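Local coordinates for protein SM80.1 Vicilin (Solanum melongena, PDB 5VF5) that probably serves as a 7S seed storage globulin, a bicupin of the vicilin family that binds copper in its C-terminal cupin half, at residues G28-L33 with S52-E57; T81-E86 with T108-N113; F211-E216 with I228-E233; R276-C281 with K308-L313. All coordinates share one frame; numbering follows the deposited sequence.

Contact 1. Residues G28-L33 with S52-E57; sequences GDFRIL and SVIELE. With NA (sodium ion), chain B.
Strands 28-32 and 49-56 are antiparallel neighbours in a sheet of the N-terminal cupin half, and across them Arg-31 meets Glu-55 with two nitrogens, NH1 to OE2 at 2.6 Å and NH2 to OE1 at 3.0 Å. Glu-55 OE1 lies in the guanidinium plane and OE2 is tilted 15° from it; both oxygens are met from above the carboxylate plane, the two flat groups standing 84° apart. The Arg-31 side chain comes to this place because CG sits between the backbone N and the carbonyl carbon (chi1 52°) and the chain then runs extended to NE. Arg-31 NH2 also bonds Asp-29 OD2 of its own strand at 3.0 Å, on the anti side of that oxygen, and the shared arginine probably offsets the like charges of the two acids; Asp-29 OD1 turns instead to Ser-21. Within this jelly-roll sheet, between strands 20-21 and 120-128, Asp-29 with Glu-55 and Arg-31 with Val-53 are the hydrogen-bonded pairs, each joined by two backbone bonds. The other face is mostly apolar: Phe-30 CD1 lies 3.7 Å from Ile-54 CG1. Val-124 of strand 120-128 backs Ser-52 and Ile-54 there. At the end of the pair, the sodium ion is coordinated by Gly-28 O, Ala-25 O and three waters, one of which donates to Asp-29 OD1.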
loop_
_atom_site.group_PDB
_atom_site.type_symbol
_atom_site.label_atom_id
_atom_site.label_comp_id
_atom_site.label_asym_id
_atom_site.label_seq_id
_atom_site.Cartn_x
_atom_site.Cartn_y
_atom_site.Cartn_z
ATOM N N GLY A 28 -10.587 -0.022 16.494
ATOM C CA GLY A 28 -9.675 0.135 15.388
ATOM C C GLY A 28 -10.091 1.288 14.515
ATOM O O GLY A 28 -10.796 2.211 14.944
ATOM N N ASP A 29 -9.624 1.249 13.275
ATOM C CA ASP A 29 -9.941 2.286 12.319
ATOM C C ASP A 29 -9.775 1.763 10.904
ATOM O O ASP A 29 -9.029 0.815 10.648
ATOM C CB ASP A 29 -9.045 3.493 12.538
ATOM C CG ASP A 29 -9.598 4.783 11.879
ATOM O OD1 ASP A 29 -10.823 4.925 11.590
ATOM O OD2 ASP A 29 -8.768 5.663 11.671
ATOM N N PHE A 30 -10.481 2.396 10.001
ATOM C CA PHE A 30 -10.324 2.218 8.565
ATOM C C PHE A 30 -10.289 3.611 7.999
ATOM O O PHE A 30 -11.304 4.332 8.109
ATOM C CB PHE A 30 -11.499 1.440 7.965
ATOM C CG PHE A 30 -11.488 1.374 6.457
ATOM C CD1 PHE A 30 -10.354 1.006 5.769
ATOM C CD2 PHE A 30 -12.621 1.741 5.727
ATOM C CE1 PHE A 30 -10.355 0.916 4.383
ATOM C CE2 PHE A 30 -12.624 1.689 4.349
ATOM C CZ PHE A 30 -11.474 1.291 3.673
ATOM N N ARG A 31 -9.154 4.002 7.421
ATOM C CA ARG A 31 -9.007 5.329 6.875
ATOM C C ARG A 31 -8.481 5.276 5.489
ATOM O O ARG A 31 -7.626 4.449 5.180
ATOM C CB ARG A 31 -8.179 6.234 7.747
ATOM C CG ARG A 31 -6.853 5.794 8.188
ATOM C CD ARG A 31 -6.448 6.765 9.323
ATOM N NE ARG A 31 -5.166 6.349 9.758
ATOM C CZ ARG A 31 -4.921 5.491 10.721
ATOM N NH1 ARG A 31 -3.671 5.187 10.965
ATOM N NH2 ARG A 31 -5.901 4.991 11.489
ATOM N N ILE A 32 -8.982 6.140 4.633
ATOM C CA ILE A 32 -8.718 6.092 3.218
ATOM C C ILE A 32 -8.267 7.457 2.738
ATOM O O ILE A 32 -8.779 8.514 3.122
ATOM C CB ILE A 32 -9.945 5.601 2.439
ATOM C CG1 ILE A 32 -9.665 5.364 0.950
ATOM C CG2 ILE A 32 -11.143 6.472 2.645
ATOM C CD1 ILE A 32 -10.784 4.570 0.256
ATOM N N LEU A 33 -7.250 7.452 1.898
ATOM C CA LEU A 33 -6.764 8.692 1.297
ATOM C C LEU A 33 -7.800 9.167 0.274
ATOM O O LEU A 33 -8.471 8.338 -0.348
ATOM C CB LEU A 33 -5.443 8.403 0.611
ATOM C CG LEU A 33 -4.496 9.492 0.315
ATOM C CD1 LEU A 33 -4.122 10.305 1.584
ATOM C CD2 LEU A 33 -3.246 8.881 -0.301
ATOM N N SER A 52 -5.532 2.828 1.499
ATOM C CA SER A 52 -6.149 2.933 2.824
ATOM C C SER A 52 -5.343 2.137 3.839
ATOM O O SER A 52 -4.440 1.354 3.484
ATOM C CB SER A 52 -7.606 2.437 2.764
ATOM O OG SER A 52 -7.660 1.081 2.326
ATOM N N VAL A 53 -5.711 2.316 5.086
ATOM C CA VAL A 53 -5.130 1.589 6.200
ATOM C C VAL A 53 -6.273 1.022 7.049
ATOM O O VAL A 53 -7.268 1.695 7.258
ATOM C CB VAL A 53 -4.154 2.449 7.059
ATOM C CG1 VAL A 53 -3.711 1.717 8.324
ATOM C CG2 VAL A 53 -2.933 2.842 6.252
ATOM N N ILE A 54 -6.129 -0.252 7.447
ATOM C CA ILE A 54 -6.980 -0.881 8.434
ATOM C C ILE A 54 -6.124 -1.158 9.653
ATOM O O ILE A 54 -5.065 -1.781 9.541
ATOM C CB ILE A 54 -7.574 -2.215 7.919
ATOM C CG1 ILE A 54 -8.349 -1.993 6.617
ATOM C CG2 ILE A 54 -8.436 -2.837 9.018
ATOM C CD1 ILE A 54 -8.790 -3.258 5.913
ATOM N N GLU A 55 -6.609 -0.755 10.821
ATOM C CA GLU A 55 -5.958 -0.978 12.102
ATOM C C GLU A 55 -6.941 -1.675 13.024
ATOM O O GLU A 55 -8.082 -1.221 13.161
ATOM C CB GLU A 55 -5.629 0.352 12.760
ATOM C CG GLU A 55 -4.647 1.177 12.029
ATOM C CD GLU A 55 -4.314 2.469 12.762
ATOM O OE1 GLU A 55 -5.109 2.967 13.613
ATOM O OE2 GLU A 55 -3.267 3.028 12.418
ATOM N N LEU A 56 -6.541 -2.813 13.585
ATOM C CA LEU A 56 -7.347 -3.511 14.587
ATOM C C LEU A 56 -6.538 -3.511 15.895
ATOM O O LEU A 56 -5.414 -4.014 15.944
ATOM C CB LEU A 56 -7.688 -4.960 14.170
ATOM C CG LEU A 56 -9.047 -5.146 13.478
ATOM C CD1 LEU A 56 -9.072 -4.432 12.153
ATOM C CD2 LEU A 56 -9.413 -6.618 13.315
ATOM N N GLU A 57 -7.165 -3.035 16.953
ATOM C CA GLU A 57 -6.613 -3.213 18.300
ATOM C C GLU A 57 -6.556 -4.685 18.670
ATOM O O GLU A 57 -7.210 -5.524 18.058
ATOM C CB GLU A 57 -7.508 -2.477 19.293
ATOM C CG GLU A 57 -7.526 -0.945 19.168
ATOM C CD GLU A 57 -6.301 -0.237 19.692
ATOM O OE1 GLU A 57 -5.377 -0.900 20.194
ATOM O OE2 GLU A 57 -6.283 1.010 19.587
HETATM NA NA NA B . -11.128 4.172 16.214
HETATM O O HOH W 1 -12.357 5.019 14.298
HETATM O O HOH W 2 -10.222 3.490 18.394
HETATM O O HOH W 3 -9.008 5.093 15.827
#

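Contact 2. Residues T81-E86 with T108-N113; sequences TISIAE and TIHLLN
Ser-83 CB, in the conformer described, rests over one face of the His-110 imidazole, 3.4 Å from the ring centroid and 24° off the ring normal, a CH-pi contact displaced toward the CE1 and NE2 rim. A His-110 chi1 of 60° swings the ring across to the serine. Behind this pair run two backbone bonds, Ser-83 N to His-110 O and His-110 N to Ser-83 O, both 3.0 Å. Strands 79-85 and 108-113 belong to a jelly-roll sheet of the N-terminal cupin half and run antiparallel at 160°, with Thr-81 and Leu-112 forming another hydrogen-bonded pair. On the opposite face Ile-82 and Leu-111 run alongside each other in the same direction, with Ile-82 CG1 3.6 Å from Leu-111 CD2. Ile-84 CG1 lies likewise beside Ile-109 CG2, at 4.1 Å. Where the strands part, Thr-108 N donates to a water oxygen at 2.9 Å. Farther out, Ile-192 of helix 186-192 touches both Ser-83 and His-110, whose ring also meets that of Phe-61, and Phe-93 of strand 90-96 packs on Ile-82 and Ile-84.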
loop_
_atom_site.group_PDB
_atom_site.type_symbol
_atom_site.label_atom_id
_atom_site.label_comp_id
_atom_site.label_asym_id
_atom_site.label_seq_id
_atom_site.Cartn_x
_atom_site.Cartn_y
_atom_site.Cartn_z
ATOM N N THR A 81 -6.698 -12.621 11.396
ATOM C CA THR A 81 -7.320 -13.627 10.602
ATOM C C THR A 81 -8.346 -12.962 9.692
ATOM O O THR A 81 -9.171 -12.205 10.184
ATOM C CB THR A 81 -7.993 -14.673 11.505
ATOM O OG1 THR A 81 -6.965 -15.259 12.314
ATOM C CG2 THR A 81 -8.695 -15.734 10.641
ATOM N N ILE A 82 -8.262 -13.238 8.396
ATOM C CA ILE A 82 -9.262 -12.797 7.434
ATOM C C ILE A 82 -10.155 -13.962 7.090
ATOM O O ILE A 82 -9.685 -15.052 6.777
ATOM C CB ILE A 82 -8.661 -12.163 6.164
ATOM C CG1 ILE A 82 -9.766 -11.532 5.326
ATOM C CG2 ILE A 82 -7.821 -13.167 5.349
ATOM C CD1 ILE A 82 -9.266 -10.650 4.235
ATOM N N SER A 83 -11.449 -13.752 7.122
ATOM C CA SER A 83 -12.430 -14.709 6.704
ATOM C C SER A 83 -13.188 -14.176 5.499
ATOM O O SER A 83 -13.715 -13.067 5.560
ATOM C CB SER A 83 -13.367 -15.051 7.857
ATOM O OG SER A 83 -12.638 -15.529 8.986
ATOM N N ILE A 84 -13.270 -14.942 4.423
ATOM C CA ILE A 84 -13.845 -14.528 3.160
ATOM C C ILE A 84 -15.032 -15.445 2.849
ATOM O O ILE A 84 -14.869 -16.666 2.738
ATOM C CB ILE A 84 -12.813 -14.614 2.030
ATOM C CG1 ILE A 84 -11.527 -13.929 2.438
ATOM C CG2 ILE A 84 -13.397 -14.063 0.743
ATOM C CD1 ILE A 84 -10.360 -14.125 1.501
ATOM N N ALA A 85 -16.199 -14.874 2.687
ATOM C CA ALA A 85 -17.453 -15.567 2.422
ATOM C C ALA A 85 -17.920 -15.249 1.003
ATOM O O ALA A 85 -18.233 -14.125 0.684
ATOM C CB ALA A 85 -18.505 -15.206 3.427
ATOM N N GLU A 86 -17.898 -16.208 0.124
ATOM C CA GLU A 86 -18.457 -16.045 -1.198
ATOM C C GLU A 86 -19.783 -16.800 -1.231
ATOM O O GLU A 86 -20.222 -17.342 -0.219
ATOM C CB GLU A 86 -17.442 -16.496 -2.263
ATOM C CG GLU A 86 -16.560 -15.272 -2.630
ATOM C CD GLU A 86 -15.140 -15.513 -3.068
ATOM O OE1 GLU A 86 -14.513 -16.540 -2.688
ATOM O OE2 GLU A 86 -14.629 -14.611 -3.790
ATOM N N THR A 108 -17.218 -10.742 0.654
ATOM C CA THR A 108 -17.596 -10.413 2.045
ATOM C C THR A 108 -16.530 -10.891 2.996
ATOM O O THR A 108 -16.211 -12.109 3.023
ATOM C CB THR A 108 -18.965 -11.000 2.411
ATOM O OG1 THR A 108 -19.960 -10.441 1.556
ATOM C CG2 THR A 108 -19.331 -10.733 3.843
ATOM N N ILE A 109 -15.927 -9.973 3.706
ATOM C CA ILE A 109 -14.869 -10.287 4.615
ATOM C C ILE A 109 -15.161 -9.830 6.041
ATOM O O ILE A 109 -15.890 -8.856 6.269
ATOM C CB ILE A 109 -13.520 -9.713 4.179
ATOM C CG1 ILE A 109 -13.464 -8.210 4.296
ATOM C CG2 ILE A 109 -13.140 -10.179 2.781
ATOM C CD1 ILE A 109 -12.059 -7.660 4.242
ATOM N N HIS A 110 -14.567 -10.542 6.996
ATOM C CA HIS A 110 -14.429 -10.069 8.344
ATOM C C HIS A 110 -13.018 -10.290 8.827
ATOM O O HIS A 110 -12.287 -11.150 8.254
ATOM C CB HIS A 110 -15.538 -10.603 9.285
ATOM C CG HIS A 110 -15.610 -12.087 9.428
ATOM N ND1 HIS A 110 -14.794 -12.770 10.293
ATOM C CD2 HIS A 110 -16.481 -12.987 8.923
ATOM C CE1 HIS A 110 -15.142 -14.048 10.285
ATOM N NE2 HIS A 110 -16.163 -14.211 9.468
ATOM N N LEU A 111 -12.599 -9.525 9.834
ATOM C CA LEU A 111 -11.209 -9.574 10.315
ATOM C C LEU A 111 -11.204 -9.742 11.818
ATOM O O LEU A 111 -12.063 -9.181 12.507
ATOM C CB LEU A 111 -10.478 -8.283 9.964
ATOM C CG LEU A 111 -10.251 -7.941 8.493
ATOM C CD1 LEU A 111 -9.709 -6.529 8.367
ATOM C CD2 LEU A 111 -9.316 -8.926 7.824
ATOM N N LEU A 112 -10.205 -10.476 12.298
ATOM C CA LEU A 112 -10.051 -10.750 13.712
ATOM C C LEU A 112 -8.600 -10.562 14.112
ATOM O O LEU A 112 -7.715 -11.188 13.521
ATOM C CB LEU A 112 -10.469 -12.208 13.989
ATOM C CG LEU A 112 -10.282 -12.758 15.390
ATOM C CD1 LEU A 112 -11.186 -11.991 16.346
ATOM C CD2 LEU A 112 -10.575 -14.248 15.380
ATOM N N ASN A 113 -8.352 -9.773 15.143
ATOM C CA ASN A 113 -7.032 -9.702 15.743
ATOM C C ASN A 113 -7.171 -10.473 17.060
ATOM O O ASN A 113 -7.807 -9.993 17.979
ATOM C CB ASN A 113 -6.602 -8.253 15.980
ATOM C CG ASN A 113 -5.202 -8.145 16.605
ATOM O OD1 ASN A 113 -4.548 -9.173 16.838
ATOM N ND2 ASN A 113 -4.727 -6.918 16.842
HETATM O O HOH W 4 -19.346 -12.342 -0.578
#

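Contact 3. Residues F211-E216 with I228-E233; sequences FNLMKE and IEASPE
Side-chain packing alone joins Leu-213 to the end of strand 225-230: a loop lies against the strand without adding a strand to it, and the nearest CA atoms, those of Leu-213 and Ala-230, are 7.5 Å apart. Leu-213, described in one of its two conformers, reaches over with both methyls. Leu-213 CD2 approaches the backbone carbonyl Glu-229 O at 3.4 Å and Ile-228 CD1 at 4.1 Å, while Leu-213 CD1 lies 4.0 Å from Ala-230 CB. The leucine CG stands beside its backbone N, opposite the carbonyl carbon (chi1 -70°), which directs the fork of the side chain at the strand. Phe-211 comes to the same alanine edge-on, with Phe-211 CE2 3.6 Å from Ala-230 CB, near the plane of the ring; Leu-213 CD1 also lies in that plane. Ala-230 CB is thus met by Phe-211 CE2 and Leu-213 CD1. At the other end Glu-216 runs roughly perpendicular to Ile-228, Glu-216 CB and OE1 both lying 3.7 Å from Ile-228 CD1. Glu-216 OE1 is also salt-bridged to Arg-234.

Two bonds within the loop help fix its shape. Asn-212 OD1 accepts from Met-214 N at 3.0 Å in the carbonyl plane, and Glu-216 N bonds Leu-213 O. Phe-235 stacks on the Phe-211 ring, and Asn-212 ND2 bonds Asp-99 and the Arg-97 carbonyl, tying the loop to the N-terminal cupin half. An Asx turn leading into a type I beta turn thus shapes this loop packed on strand 225-230 of the second cupin half of the bicupin.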
loop_
_atom_site.group_PDB
_atom_site.type_symbol
_atom_site.label_atom_id
_atom_site.label_comp_id
_atom_site.label_asym_id
_atom_site.label_seq_id
_atom_site.Cartn_x
_atom_site.Cartn_y
_atom_site.Cartn_z
ATOM N N PHE A 211 0.708 -14.764 0.073
ATOM C CA PHE A 211 2.093 -15.053 -0.153
ATOM C C PHE A 211 2.962 -14.063 0.595
ATOM O O PHE A 211 2.517 -12.980 0.955
ATOM C CB PHE A 211 2.453 -15.070 -1.652
ATOM C CG PHE A 211 2.000 -13.871 -2.415
ATOM C CD1 PHE A 211 0.722 -13.822 -2.959
ATOM C CD2 PHE A 211 2.881 -12.827 -2.671
ATOM C CE1 PHE A 211 0.306 -12.710 -3.706
ATOM C CE2 PHE A 211 2.474 -11.734 -3.408
ATOM C CZ PHE A 211 1.202 -11.682 -3.937
ATOM N N ASN A 212 4.228 -14.406 0.774
ATOM C CA ASN A 212 5.133 -13.643 1.646
ATOM C C ASN A 212 6.557 -13.847 1.144
ATOM O O ASN A 212 6.995 -14.988 0.968
ATOM C CB ASN A 212 4.956 -14.137 3.074
ATOM C CG ASN A 212 5.641 -13.266 4.112
ATOM O OD1 ASN A 212 6.824 -12.990 3.996
ATOM N ND2 ASN A 212 4.886 -12.849 5.176
ATOM N N LEU A 213 7.252 -12.748 0.858
ATOM C CA LEU A 213 8.596 -12.823 0.280
ATOM C C LEU A 213 9.683 -12.439 1.291
ATOM O O LEU A 213 10.845 -12.335 0.903
ATOM C CB LEU A 213 8.674 -11.888 -0.940
ATOM C CG LEU A 213 7.882 -12.279 -2.203
ATOM C CD1 LEU A 213 6.373 -12.064 -2.084
ATOM C CD2 LEU A 213 8.390 -11.491 -3.404
ATOM N N MET A 214 9.306 -12.276 2.567
ATOM C CA MET A 214 10.198 -11.707 3.595
ATOM C C MET A 214 11.500 -12.487 3.723
ATOM O O MET A 214 12.557 -11.899 3.939
ATOM C CB MET A 214 9.524 -11.684 4.971
ATOM C CG MET A 214 8.628 -10.480 5.244
ATOM S SD MET A 214 8.199 -10.374 7.000
ATOM C CE MET A 214 9.801 -10.052 7.727
ATOM N N LYS A 215 11.410 -13.806 3.562
ATOM C CA LYS A 215 12.571 -14.723 3.756
ATOM C C LYS A 215 13.445 -14.933 2.497
ATOM O O LYS A 215 14.492 -15.595 2.549
ATOM C CB LYS A 215 12.113 -16.078 4.288
ATOM C CG LYS A 215 11.579 -16.022 5.713
ATOM C CD LYS A 215 11.078 -17.384 6.155
ATOM C CE LYS A 215 11.005 -17.495 7.671
ATOM N NZ LYS A 215 10.556 -18.851 8.091
ATOM N N GLU A 216 13.019 -14.366 1.380
ATOM C CA GLU A 216 13.743 -14.503 0.122
ATOM C C GLU A 216 14.910 -13.541 0.081
ATOM O O GLU A 216 14.921 -12.516 0.779
ATOM C CB GLU A 216 12.807 -14.230 -1.064
ATOM C CG GLU A 216 11.659 -15.229 -1.115
ATOM C CD GLU A 216 10.759 -15.050 -2.305
ATOM O OE1 GLU A 216 11.072 -14.248 -3.217
ATOM O OE2 GLU A 216 9.722 -15.742 -2.341
ATOM N N ILE A 228 12.715 -5.859 -2.224
ATOM C CA ILE A 228 12.126 -7.003 -2.912
ATOM C C ILE A 228 10.707 -6.706 -3.281
ATOM O O ILE A 228 10.055 -5.837 -2.659
ATOM C CB ILE A 228 12.258 -8.307 -2.182
ATOM C CG1 ILE A 228 12.064 -9.538 -3.140
ATOM C CG2 ILE A 228 11.299 -8.323 -1.003
ATOM C CD1 ILE A 228 12.342 -10.893 -2.508
ATOM N N GLU A 229 10.281 -7.338 -4.359
ATOM C CA GLU A 229 9.020 -7.042 -4.931
ATOM C C GLU A 229 8.306 -8.284 -5.385
ATOM O O GLU A 229 8.908 -9.218 -5.914
ATOM C CB GLU A 229 9.306 -6.140 -6.114
ATOM C CG GLU A 229 8.180 -5.843 -7.010
ATOM C CD GLU A 229 8.627 -4.959 -8.126
ATOM O OE1 GLU A 229 8.597 -3.775 -7.898
ATOM O OE2 GLU A 229 8.991 -5.462 -9.214
ATOM N N ALA A 230 6.999 -8.264 -5.185
ATOM C CA ALA A 230 6.080 -9.197 -5.773
ATOM C C ALA A 230 5.540 -8.561 -7.048
ATOM O O ALA A 230 4.781 -7.590 -6.985
ATOM C CB ALA A 230 4.962 -9.504 -4.786
ATOM N N SER A 231 5.966 -9.106 -8.186
ATOM C CA SER A 231 5.619 -8.610 -9.513
ATOM C C SER A 231 4.526 -9.451 -10.123
ATOM O O SER A 231 4.428 -10.662 -9.827
ATOM C CB SER A 231 6.819 -8.708 -10.466
ATOM O OG SER A 231 7.113 -10.077 -10.796
ATOM N N PRO A 232 3.717 -8.857 -11.006
ATOM C CA PRO A 232 2.732 -9.664 -11.727
ATOM C C PRO A 232 3.362 -10.674 -12.674
ATOM O O PRO A 232 2.695 -11.617 -13.057
ATOM C CB PRO A 232 1.880 -8.623 -12.456
ATOM C CG PRO A 232 2.796 -7.454 -12.612
ATOM C CD PRO A 232 3.646 -7.446 -11.413
ATOM N N GLU A 233 4.624 -10.472 -13.068
ATOM C CA GLU A 233 5.316 -11.485 -13.878
ATOM C C GLU A 233 5.341 -12.805 -13.123
ATOM O O GLU A 233 5.159 -13.865 -13.713
ATOM C CB GLU A 233 6.748 -11.034 -14.182
ATOM C CG GLU A 233 6.915 -10.036 -15.312
ATOM C CD GLU A 233 6.870 -8.583 -14.889
ATOM O OE1 GLU A 233 6.289 -8.296 -13.795
ATOM O OE2 GLU A 233 7.400 -7.732 -15.656
#

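Contact 4. Residues R276-C281 with K308-L313; sequences RFEMAC and KVRGNL. With CU (copper (II) ion), chain D.
Strands 275-281 and 307-313 form an antiparallel pair in the C-terminal cupin barrel, and Phe-277 on the first packs over Gly-311 on the second. Backbone bonds join Phe-277 with Gly-311 and Met-279 with Val-309 in both directions, the shortest being Met-279 N to Val-309 O at 2.8 Å. Around the Phe-277 ring, which a chi1 of 70° folds back over the opposite strand, Gly-311 N lies 3.4 Å above one face toward the rim. Phe-277 CE2 is also 3.4 Å from Gly-311 CA, the ring lying directly on the glycine backbone. Apolar contacts come from Leu-313 CG, which touches Phe-277 CD2, and from Val-309 CG1, 4.1 Å from Met-279 CE in one of two methionine conformers; Phe-329 and Leu-319 also touch the ring. Charges gather on the other face: the Glu-278 carboxylate is stacked on the Arg-310 guanidinium, planes 1° apart. Glu-278 OE2 lies 3.4 Å from Arg-310 NE but well out of the guanidinium plane, a salt bridge of charge alone. Arg-276 NH2 reaches the same oxygen by a weak bond. For the metal, Cys-281 shares the copper ion with His-283 and His-325; Cys-281 CB packs on Val-309 CG2 at 3.7 Å and Cys-281 SG binds copper at 2.2 Å.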
loop_
_atom_site.group_PDB
_atom_site.type_symbol
_atom_site.label_atom_id
_atom_site.label_comp_id
_atom_site.label_asym_id
_atom_site.label_seq_id
_atom_site.Cartn_x
_atom_site.Cartn_y
_atom_site.Cartn_z
ATOM N N ARG A 276 14.334 11.761 4.214
ATOM C CA ARG A 276 14.353 12.917 3.311
ATOM C C ARG A 276 14.239 12.320 1.912
ATOM O O ARG A 276 14.895 11.332 1.630
ATOM C CB ARG A 276 15.714 13.658 3.537
ATOM C CG ARG A 276 16.370 14.546 2.503
ATOM C CD ARG A 276 17.776 14.997 3.000
ATOM N NE ARG A 276 18.424 15.927 2.071
ATOM C CZ ARG A 276 19.747 16.095 1.918
ATOM N NH1 ARG A 276 20.606 15.396 2.643
ATOM N NH2 ARG A 276 20.225 16.976 1.023
ATOM N N PHE A 277 13.393 12.871 1.052
ATOM C CA PHE A 277 13.369 12.499 -0.337
ATOM C C PHE A 277 13.703 13.652 -1.235
ATOM O O PHE A 277 13.388 14.810 -0.909
ATOM C CB PHE A 277 12.041 11.860 -0.733
ATOM C CG PHE A 277 10.872 12.807 -0.769
ATOM C CD1 PHE A 277 10.562 13.472 -1.951
ATOM C CD2 PHE A 277 10.065 13.007 0.339
ATOM C CE1 PHE A 277 9.469 14.328 -2.020
ATOM C CE2 PHE A 277 8.991 13.881 0.287
ATOM C CZ PHE A 277 8.711 14.555 -0.895
ATOM N N GLU A 278 14.249 13.366 -2.399
ATOM C CA GLU A 278 14.427 14.354 -3.464
ATOM C C GLU A 278 14.029 13.679 -4.763
ATOM O O GLU A 278 14.468 12.547 -5.026
ATOM C CB GLU A 278 15.857 14.842 -3.582
ATOM C CG GLU A 278 16.357 15.518 -2.328
ATOM C CD GLU A 278 17.643 16.304 -2.532
ATOM O OE1 GLU A 278 18.328 16.095 -3.579
ATOM O OE2 GLU A 278 17.964 17.153 -1.627
ATOM N N MET A 279 13.191 14.304 -5.540
ATOM C CA MET A 279 12.684 13.841 -6.805
ATOM C C MET A 279 12.957 14.927 -7.842
ATOM O O MET A 279 12.911 16.134 -7.521
ATOM C CB MET A 279 11.177 13.526 -6.695
ATOM C CG MET A 279 10.576 12.790 -7.887
ATOM S SD MET A 279 9.031 11.911 -7.560
ATOM C CE MET A 279 8.008 13.304 -7.158
ATOM N N ALA A 280 13.185 14.517 -9.087
ATOM C CA ALA A 280 13.321 15.421 -10.231
ATOM C C ALA A 280 12.047 15.370 -11.033
ATOM O O ALA A 280 11.692 14.294 -11.531
ATOM C CB ALA A 280 14.499 15.012 -11.085
ATOM N N CYS A 281 11.329 16.488 -11.156
ATOM C CA CYS A 281 10.042 16.492 -11.886
ATOM C C CYS A 281 10.064 17.498 -13.020
ATOM O O CYS A 281 10.212 18.669 -12.749
ATOM C CB CYS A 281 8.872 16.825 -10.965
ATOM S SG CYS A 281 7.237 16.863 -11.770
ATOM N N LYS A 308 12.968 20.696 -8.357
ATOM C CA LYS A 308 13.455 20.000 -7.187
ATOM C C LYS A 308 12.298 19.753 -6.236
ATOM O O LYS A 308 11.893 20.679 -5.524
ATOM C CB LYS A 308 14.517 20.859 -6.489
ATOM C CG LYS A 308 15.715 21.187 -7.362
ATOM C CD LYS A 308 16.639 22.200 -6.715
ATOM C CE LYS A 308 18.048 22.145 -7.301
ATOM N NZ LYS A 308 18.080 22.503 -8.736
ATOM N N VAL A 309 11.743 18.539 -6.248
ATOM C CA VAL A 309 10.614 18.173 -5.440
ATOM C C VAL A 309 11.116 17.423 -4.215
ATOM O O VAL A 309 11.702 16.371 -4.326
ATOM C CB VAL A 309 9.581 17.343 -6.226
ATOM C CG1 VAL A 309 8.424 16.920 -5.354
ATOM C CG2 VAL A 309 9.082 18.107 -7.449
ATOM N N ARG A 310 10.975 18.020 -3.042
ATOM C CA ARG A 310 11.621 17.555 -1.840
ATOM C C ARG A 310 10.710 17.589 -0.652
ATOM O O ARG A 310 9.746 18.339 -0.588
ATOM C CB ARG A 310 12.869 18.334 -1.546
ATOM C CG ARG A 310 13.843 18.340 -2.694
ATOM C CD ARG A 310 15.035 19.164 -2.421
ATOM N NE ARG A 310 15.981 19.088 -3.526
ATOM C CZ ARG A 310 17.085 19.828 -3.579
ATOM N NH1 ARG A 310 17.364 20.684 -2.589
ATOM N NH2 ARG A 310 17.909 19.720 -4.599
ATOM N N GLY A 311 11.048 16.760 0.310
ATOM C CA GLY A 311 10.350 16.716 1.544
ATOM C C GLY A 311 10.881 15.701 2.504
ATOM O O GLY A 311 11.920 15.059 2.277
ATOM N N ASN A 312 10.113 15.543 3.558
ATOM C CA ASN A 312 10.362 14.569 4.576
ATOM C C ASN A 312 9.160 13.681 4.701
ATOM O O ASN A 312 8.019 14.113 4.497
ATOM C CB ASN A 312 10.751 15.301 5.881
ATOM C CG ASN A 312 12.161 15.926 5.735
ATOM O OD1 ASN A 312 12.311 17.025 5.188
ATOM N ND2 ASN A 312 13.189 15.142 6.040
ATOM N N LEU A 313 9.445 12.409 4.940
ATOM C CA LEU A 313 8.445 11.399 5.126
ATOM C C LEU A 313 8.500 10.761 6.502
ATOM O O LEU A 313 9.579 10.375 6.973
ATOM C CB LEU A 313 8.615 10.300 4.057
ATOM C CG LEU A 313 8.291 10.699 2.644
ATOM C CD1 LEU A 313 8.818 9.657 1.681
ATOM C CD2 LEU A 313 6.779 10.889 2.496
HETATM CU CU CU D . 6.910 15.181 -13.227
#

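In the fold
From the N terminus, contact 1 closes an 18-residue connection with little regular structure, pairing strand 28-32 with strand 49-56. Contact 2 follows, joining strands 79-85 and 108-113 around an excursion that includes strand 90-96. These two touch: Asn-113 ND2 probably bonds Leu-56 O, and Ile-54 packs on Leu-111, so the two sheets of the first cupin half meet there. Past the helices, contact 3 closes an 11-residue excursion through strand 220-222 and the start of strand 225-230 in the second half, and contact 4 closes a longer, partly unmodelled loop in the same half. All four lie in series; none nests or crosses. Contacts 2 and 4 stand farthest apart, centres about 38 Å.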